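FAD-binding PCMH-type domain-containing protein (Gibberella zeae, PDB 6YJO) carries a covalently bound FAD and probably oxidises oligosaccharides as an oxygen-dependent flavoenzyme. Local coordinates at residues A[180-185]-A[272-277]; A[250-255]-A[363-368]. One frame throughout, in Å; residues are numbered along the deposited sequence.

Interaction 1. Residues A[180-185]-A[272-277]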
loop_
_atom_site.group_PDB
_atom_site.type_symbol
_atom_site.label_atom_id
_atom_site.label_comp_id
_atom_site.label_asym_id
_atom_site.label_seq_id
_atom_site.Cartn_x
_atom_site.Cartn_y
_atom_site.Cartn_z
ATOM N N SER A 180 6.535 -3.718 9.879
ATOM C CA SER A 180 5.160 -3.537 10.333
ATOM C C SER A 180 4.845 -4.433 11.522
ATOM O O SER A 180 4.255 -3.985 12.512
ATOM C CB SER A 180 4.189 -3.812 9.185
ATOM O OG SER A 180 4.135 -2.711 8.296
ATOM N N ARG A 181 5.226 -5.710 11.440
ATOM C CA ARG A 181 4.908 -6.639 12.519
ATOM C C ARG A 181 5.484 -6.162 13.845
ATOM O O ARG A 181 4.964 -6.512 14.912
ATOM C CB ARG A 181 5.434 -8.033 12.182
ATOM C CG ARG A 181 4.734 -9.142 12.936
ATOM C CD ARG A 181 4.986 -10.496 12.304
ATOM N NE ARG A 181 4.415 -11.558 13.123
ATOM C CZ ARG A 181 4.970 -12.015 14.241
ATOM N NH1 ARG A 181 6.120 -11.507 14.670
ATOM N NH2 ARG A 181 4.378 -12.979 14.932
ATOM N N THR A 182 6.550 -5.365 13.795
ATOM C CA THR A 182 7.216 -4.858 14.985
ATOM C C THR A 182 6.776 -3.453 15.363
ATOM O O THR A 182 6.712 -3.138 16.556
ATOM C CB THR A 182 8.735 -4.856 14.771
ATOM O OG1 THR A 182 9.173 -6.176 14.426
ATOM C CG2 THR A 182 9.468 -4.380 16.023
ATOM N N HIS A 183 6.473 -2.605 14.380
ATOM C CA HIS A 183 6.154 -1.210 14.637
ATOM C C HIS A 183 4.858 -0.746 13.983
ATOM O O HIS A 183 4.535 0.442 14.073
ATOM C CB HIS A 183 7.309 -0.307 14.171
ATOM C CG HIS A 183 8.594 -0.535 14.909
ATOM N ND1 HIS A 183 9.782 -0.814 14.266
ATOM C CD2 HIS A 183 8.878 -0.519 16.233
ATOM C CE1 HIS A 183 10.741 -0.963 15.163
ATOM N NE2 HIS A 183 10.220 -0.788 16.363
ATOM N N GLY A 184 4.118 -1.633 13.322
ATOM C CA GLY A 184 2.772 -1.344 12.876
ATOM C C GLY A 184 2.712 -0.884 11.428
ATOM O O GLY A 184 3.722 -0.631 10.768
ATOM N N LEU A 185 1.478 -0.789 10.932
ATOM C CA LEU A 185 1.234 -0.154 9.648
ATOM C C LEU A 185 1.662 1.308 9.700
ATOM O O LEU A 185 1.735 1.924 10.767
ATOM C CB LEU A 185 -0.247 -0.235 9.272
ATOM C CG LEU A 185 -0.917 -1.610 9.196
ATOM C CD1 LEU A 185 -2.416 -1.430 9.023
ATOM C CD2 LEU A 185 -0.343 -2.454 8.062
ATOM N N GLU A 272 9.873 -9.085 17.193
ATOM C CA GLU A 272 11.074 -8.640 16.494
ATOM C C GLU A 272 11.223 -9.270 15.115
ATOM O O GLU A 272 12.087 -8.834 14.346
ATOM C CB GLU A 272 12.326 -8.959 17.323
ATOM C CG GLU A 272 12.624 -7.962 18.441
ATOM C CD GLU A 272 11.813 -8.219 19.696
ATOM O OE1 GLU A 272 11.131 -9.263 19.761
ATOM O OE2 GLU A 272 11.859 -7.378 20.622
ATOM N N LEU A 273 10.403 -10.262 14.782
ATOM C CA LEU A 273 10.554 -11.044 13.563
ATOM C C LEU A 273 9.511 -10.621 12.533
ATOM O O LEU A 273 8.321 -10.529 12.850
ATOM C CB LEU A 273 10.420 -12.534 13.878
ATOM C CG LEU A 273 10.520 -13.521 12.717
ATOM C CD1 LEU A 273 11.919 -13.545 12.122
ATOM C CD2 LEU A 273 10.114 -14.903 13.198
ATOM N N ASN A 274 9.965 -10.368 11.306
ATOM C CA ASN A 274 9.105 -9.986 10.190
ATOM C C ASN A 274 9.378 -10.930 9.028
ATOM O O ASN A 274 10.538 -11.147 8.668
ATOM C CB ASN A 274 9.360 -8.535 9.775
ATOM C CG ASN A 274 9.077 -7.551 10.897
ATOM O OD1 ASN A 274 7.997 -6.966 10.962
ATOM N ND2 ASN A 274 10.050 -7.363 11.786
ATOM N N MET A 275 8.321 -11.485 8.436
ATOM C CA MET A 275 8.491 -12.570 7.477
ATOM C C MET A 275 7.454 -12.487 6.368
ATOM O O MET A 275 6.336 -12.010 6.578
ATOM C CB MET A 275 8.376 -13.932 8.171
ATOM C CG MET A 275 9.318 -14.980 7.620
ATOM S SD MET A 275 9.403 -16.440 8.670
ATOM C CE MET A 275 7.922 -17.300 8.154
ATOM N N GLN A 276 7.851 -12.961 5.185
ATOM C CA GLN A 276 6.948 -13.272 4.084
ATOM C C GLN A 276 7.521 -14.482 3.354
ATOM O O GLN A 276 8.667 -14.879 3.585
ATOM C CB GLN A 276 6.771 -12.071 3.145
ATOM C CG GLN A 276 7.834 -11.940 2.058
ATOM C CD GLN A 276 7.679 -10.693 1.198
ATOM O OE1 GLN A 276 8.536 -10.398 0.365
ATOM N NE2 GLN A 276 6.585 -9.962 1.385
ATOM N N ILE A 277 6.712 -15.086 2.483
ATOM C CA ILE A 277 7.178 -16.163 1.612
ATOM C C ILE A 277 6.829 -15.823 0.172
ATOM O O ILE A 277 5.649 -15.741 -0.182
ATOM C CB ILE A 277 6.594 -17.535 1.995
ATOM C CG1 ILE A 277 7.118 -18.599 1.018
ATOM C CG2 ILE A 277 5.070 -17.512 1.996
ATOM C CD1 ILE A 277 6.752 -20.013 1.380
#
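R181 and T182, neighbours on the short helix 180-183, straddle N274 near the start of strand 273-280, and these three residues make most of the contact. The chain of R181 leaves the helix with CG anti to the backbone N (chi1 -158°) and stays extended to NE, which lays its methylenes alongside the peptide of L273: R181 CD comes to 3.4 Å from L273 O. At the end of that chain R181 NH1 donates to the same L273 O at 3.0 Å. The bond is bent, 138° at the hydrogen, and the oxygen lies at the guanidinium edge but tilted from its plane. The carbonyls of P270 (to NH1) and A266 (to NH2) hold the same group, so the buried guanidinium is met by several backbone oxygens, which probably offset its charge where helix 252-268 gives way to the strand.

N274 turns its amide toward the helix. N274 ND2 donates to T182 OG1 across 3.0 Å, fairly straight at 153°, with the hydroxyl somewhat out of the amide plane; the two side chains cross at about a right angle. T182 OG1 also bonds with K271 O, which ties the threonine to the backbone just ahead of the strand as well as to the strand itself. ND2 has a second, weak bond to V289 O on the neighbouring strand. The other end of the amide, N274 OD1, rests 3.0 Å from R181 CB and 3.1 Å from R181 N.

Y176, an FAD-binding residue, has its side chain about 4 Å from that of S180 at nearest atoms. Through helix 180-183 and strand 273-280 the contact joins the FAD-binding region to the seven-stranded antiparallel sheet, the two-part build of PCMH-type flavoproteins with a berberine-like segment.

Interaction 2. Residues A[250-255]-A[363-368]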
loop_
_atom_site.group_PDB
_atom_site.type_symbol
_atom_site.label_atom_id
_atom_site.label_comp_id
_atom_site.label_asym_id
_atom_site.label_seq_id
_atom_site.Cartn_x
_atom_site.Cartn_y
_atom_site.Cartn_z
ATOM N N TRP A 250 9.555 -26.749 -2.742
ATOM C CA TRP A 250 8.457 -27.609 -2.325
ATOM C C TRP A 250 7.848 -28.359 -3.503
ATOM O O TRP A 250 7.863 -27.893 -4.646
ATOM C CB TRP A 250 7.354 -26.778 -1.672
ATOM C CG TRP A 250 7.637 -26.292 -0.293
ATOM C CD1 TRP A 250 8.538 -26.799 0.598
ATOM C CD2 TRP A 250 6.999 -25.191 0.359
ATOM N NE1 TRP A 250 8.496 -26.076 1.766
ATOM C CE2 TRP A 250 7.560 -25.083 1.644
ATOM C CE3 TRP A 250 6.005 -24.286 -0.024
ATOM C CZ2 TRP A 250 7.161 -24.104 2.551
ATOM C CZ3 TRP A 250 5.610 -23.317 0.875
ATOM C CH2 TRP A 250 6.186 -23.233 2.149
ATOM N N ASN A 251 7.306 -29.535 -3.204
ATOM C CA ASN A 251 6.290 -30.178 -4.020
ATOM C C ASN A 251 4.922 -29.914 -3.395
ATOM O O ASN A 251 4.822 -29.404 -2.279
ATOM C CB ASN A 251 6.573 -31.680 -4.145
ATOM C CG ASN A 251 6.632 -32.385 -2.798
ATOM O OD1 ASN A 251 5.745 -32.234 -1.964
ATOM N ND2 ASN A 251 7.689 -33.152 -2.581
ATOM N N GLU A 252 3.863 -30.255 -4.136
ATOM C CA GLU A 252 2.506 -29.949 -3.687
ATOM C C GLU A 252 2.298 -30.286 -2.217
ATOM O O GLU A 252 1.811 -29.456 -1.443
ATOM C CB GLU A 252 1.484 -30.703 -4.540
ATOM C CG GLU A 252 0.054 -30.497 -4.063
ATOM C CD GLU A 252 -0.985 -30.959 -5.067
ATOM O OE1 GLU A 252 -0.636 -31.122 -6.253
ATOM O OE2 GLU A 252 -2.150 -31.157 -4.666
ATOM N N ASN A 253 2.668 -31.502 -1.811
ATOM C CA ASN A 253 2.379 -31.945 -0.453
ATOM C C ASN A 253 3.356 -31.382 0.570
ATOM O O ASN A 253 2.989 -31.254 1.742
ATOM C CB ASN A 253 2.370 -33.472 -0.378
ATOM C CG ASN A 253 2.210 -33.972 1.037
ATOM O OD1 ASN A 253 1.125 -33.901 1.614
ATOM N ND2 ASN A 253 3.295 -34.477 1.610
ATOM N N GLU A 254 4.587 -31.050 0.166
ATOM C CA GLU A 254 5.473 -30.298 1.046
ATOM C C GLU A 254 5.034 -28.852 1.203
ATOM O O GLU A 254 5.496 -28.181 2.132
ATOM C CB GLU A 254 6.913 -30.328 0.530
ATOM C CG GLU A 254 7.675 -31.590 0.883
ATOM C CD GLU A 254 9.105 -31.557 0.385
ATOM O OE1 GLU A 254 9.402 -30.748 -0.519
ATOM O OE2 GLU A 254 9.930 -32.340 0.902
ATOM N N ALA A 255 4.166 -28.359 0.317
ATOM C CA ALA A 255 3.627 -27.012 0.435
ATOM C C ALA A 255 2.372 -26.952 1.297
ATOM O O ALA A 255 2.153 -25.942 1.972
ATOM C CB ALA A 255 3.322 -26.442 -0.953
ATOM N N PHE A 363 -5.391 -24.552 -2.501
ATOM C CA PHE A 363 -4.464 -23.579 -3.072
ATOM C C PHE A 363 -3.273 -24.275 -3.717
ATOM O O PHE A 363 -2.877 -23.936 -4.836
ATOM C CB PHE A 363 -3.998 -22.606 -1.987
ATOM C CG PHE A 363 -2.829 -21.748 -2.397
ATOM C CD1 PHE A 363 -2.932 -20.879 -3.470
ATOM C CD2 PHE A 363 -1.631 -21.806 -1.703
ATOM C CE1 PHE A 363 -1.861 -20.090 -3.848
ATOM C CE2 PHE A 363 -0.555 -21.019 -2.075
ATOM C CZ PHE A 363 -0.671 -20.158 -3.151
ATOM N N ALA A 364 -2.712 -25.277 -3.038
ATOM C CA ALA A 364 -1.500 -25.932 -3.522
ATOM C C ALA A 364 -1.789 -26.856 -4.697
ATOM O O ALA A 364 -0.906 -27.089 -5.527
ATOM C CB ALA A 364 -0.835 -26.708 -2.381
ATOM N N ARG A 365 -3.008 -27.400 -4.780
ATOM C CA ARG A 365 -3.398 -28.199 -5.940
ATOM C C ARG A 365 -3.541 -27.319 -7.174
ATOM O O ARG A 365 -3.104 -27.691 -8.268
ATOM C CB ARG A 365 -4.713 -28.934 -5.651
ATOM C CG ARG A 365 -5.185 -29.895 -6.742
ATOM C CD ARG A 365 -6.298 -30.794 -6.204
ATOM N NE ARG A 365 -6.633 -31.903 -7.094
ATOM C CZ ARG A 365 -7.359 -32.959 -6.732
ATOM N NH1 ARG A 365 -7.826 -33.064 -5.493
ATOM N NH2 ARG A 365 -7.616 -33.920 -7.611
ATOM N N THR A 366 -4.148 -26.144 -7.006
ATOM C CA THR A 366 -4.370 -25.230 -8.118
ATOM C C THR A 366 -3.069 -24.577 -8.578
ATOM O O THR A 366 -2.897 -24.316 -9.771
ATOM C CB THR A 366 -5.393 -24.174 -7.690
ATOM O OG1 THR A 366 -6.339 -24.774 -6.793
ATOM C CG2 THR A 366 -6.139 -23.615 -8.890
ATOM N N LEU A 367 -2.138 -24.334 -7.652
ATOM C CA LEU A 367 -0.874 -23.686 -7.989
ATOM C C LEU A 367 0.088 -24.663 -8.652
ATOM O O LEU A 367 0.644 -24.371 -9.715
ATOM C CB LEU A 367 -0.244 -23.098 -6.729
ATOM C CG LEU A 367 0.873 -22.079 -6.941
ATOM C CD1 LEU A 367 0.300 -20.762 -7.450
ATOM C CD2 LEU A 367 1.661 -21.881 -5.653
ATOM N N PHE A 368 0.298 -25.829 -8.037
ATOM C CA PHE A 368 1.193 -26.816 -8.633
ATOM C C PHE A 368 0.587 -27.416 -9.892
ATOM O O PHE A 368 1.322 -27.882 -10.771
ATOM C CB PHE A 368 1.539 -27.900 -7.611
ATOM C CG PHE A 368 2.682 -27.524 -6.712
ATOM C CD1 PHE A 368 3.982 -27.855 -7.052
ATOM C CD2 PHE A 368 2.458 -26.815 -5.543
ATOM C CE1 PHE A 368 5.039 -27.499 -6.237
ATOM C CE2 PHE A 368 3.512 -26.455 -4.724
ATOM C CZ PHE A 368 4.803 -26.798 -5.072
#
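F368 lays one face of its ring over the backbone of N251 and E252 where helix 252-268 begins. E252 N sits above the middle of the ring, and N251 C lies 3.5 Å from F368 CZ, nearer the rim. Having CG anti to the carbonyl carbon (chi1 -84°) swings the ring across from helix 357-371 onto this first turn. W250 O meets the ring at its edge, 3.3 Å from F368 CE1, while A255 CB approaches obliquely and comes to 3.8 Å from F368 CE2.

E252 continues the overlap. E252 CB packs against the ring at 4.0 Å from F368 CG, and the extended chain runs on past the backbone of A364, with E252 CG 3.8 Å from A364 O. The carboxylate ends beside R365, E252 OE2 being 3.5 Å from R365 CB. Its charged partner is farther away: E252 OE2 and R365 NE are 5.2 Å apart, with the two planar groups 45° to one another, so any attraction between them is probably long-range.

N251, on whose backbone F368 lies, is also the N-cap of the helix. N251 OD1 accepts from E254 N at 2.7 Å, a bond of 158° at the hydrogen that closes the first turn. Close by, A255 and A364 bring their methyls into contact.

Deeper in, A364 also touches V256, and F363 touches L259 and M279. L367 reaches W380 and F441, placing helix 357-371 between helix 252-268, the antiparallel sheet and helix 431-446.

How the interactions relate
Interactions 1 and 2 have centres 25 Å apart, yet their segments touch: I277, farther along the strand than the residues that meet helix 180-183, packs its CD1 3.4 Å from CH2 of W250, just before helix 252-268. That helix spans the distance, since residues 250-255 lead into its first turn and its far end leads into strand 273-280. The two contacts lie toward opposite ends of one helix-strand unit. Interaction 1 is the inner one, buried, with the S180 side chain about 7 Å from the FAD. Interaction 2 lies away from the annotated sites, its centre about 28 Å from that of the chain, and is partly open to solvent.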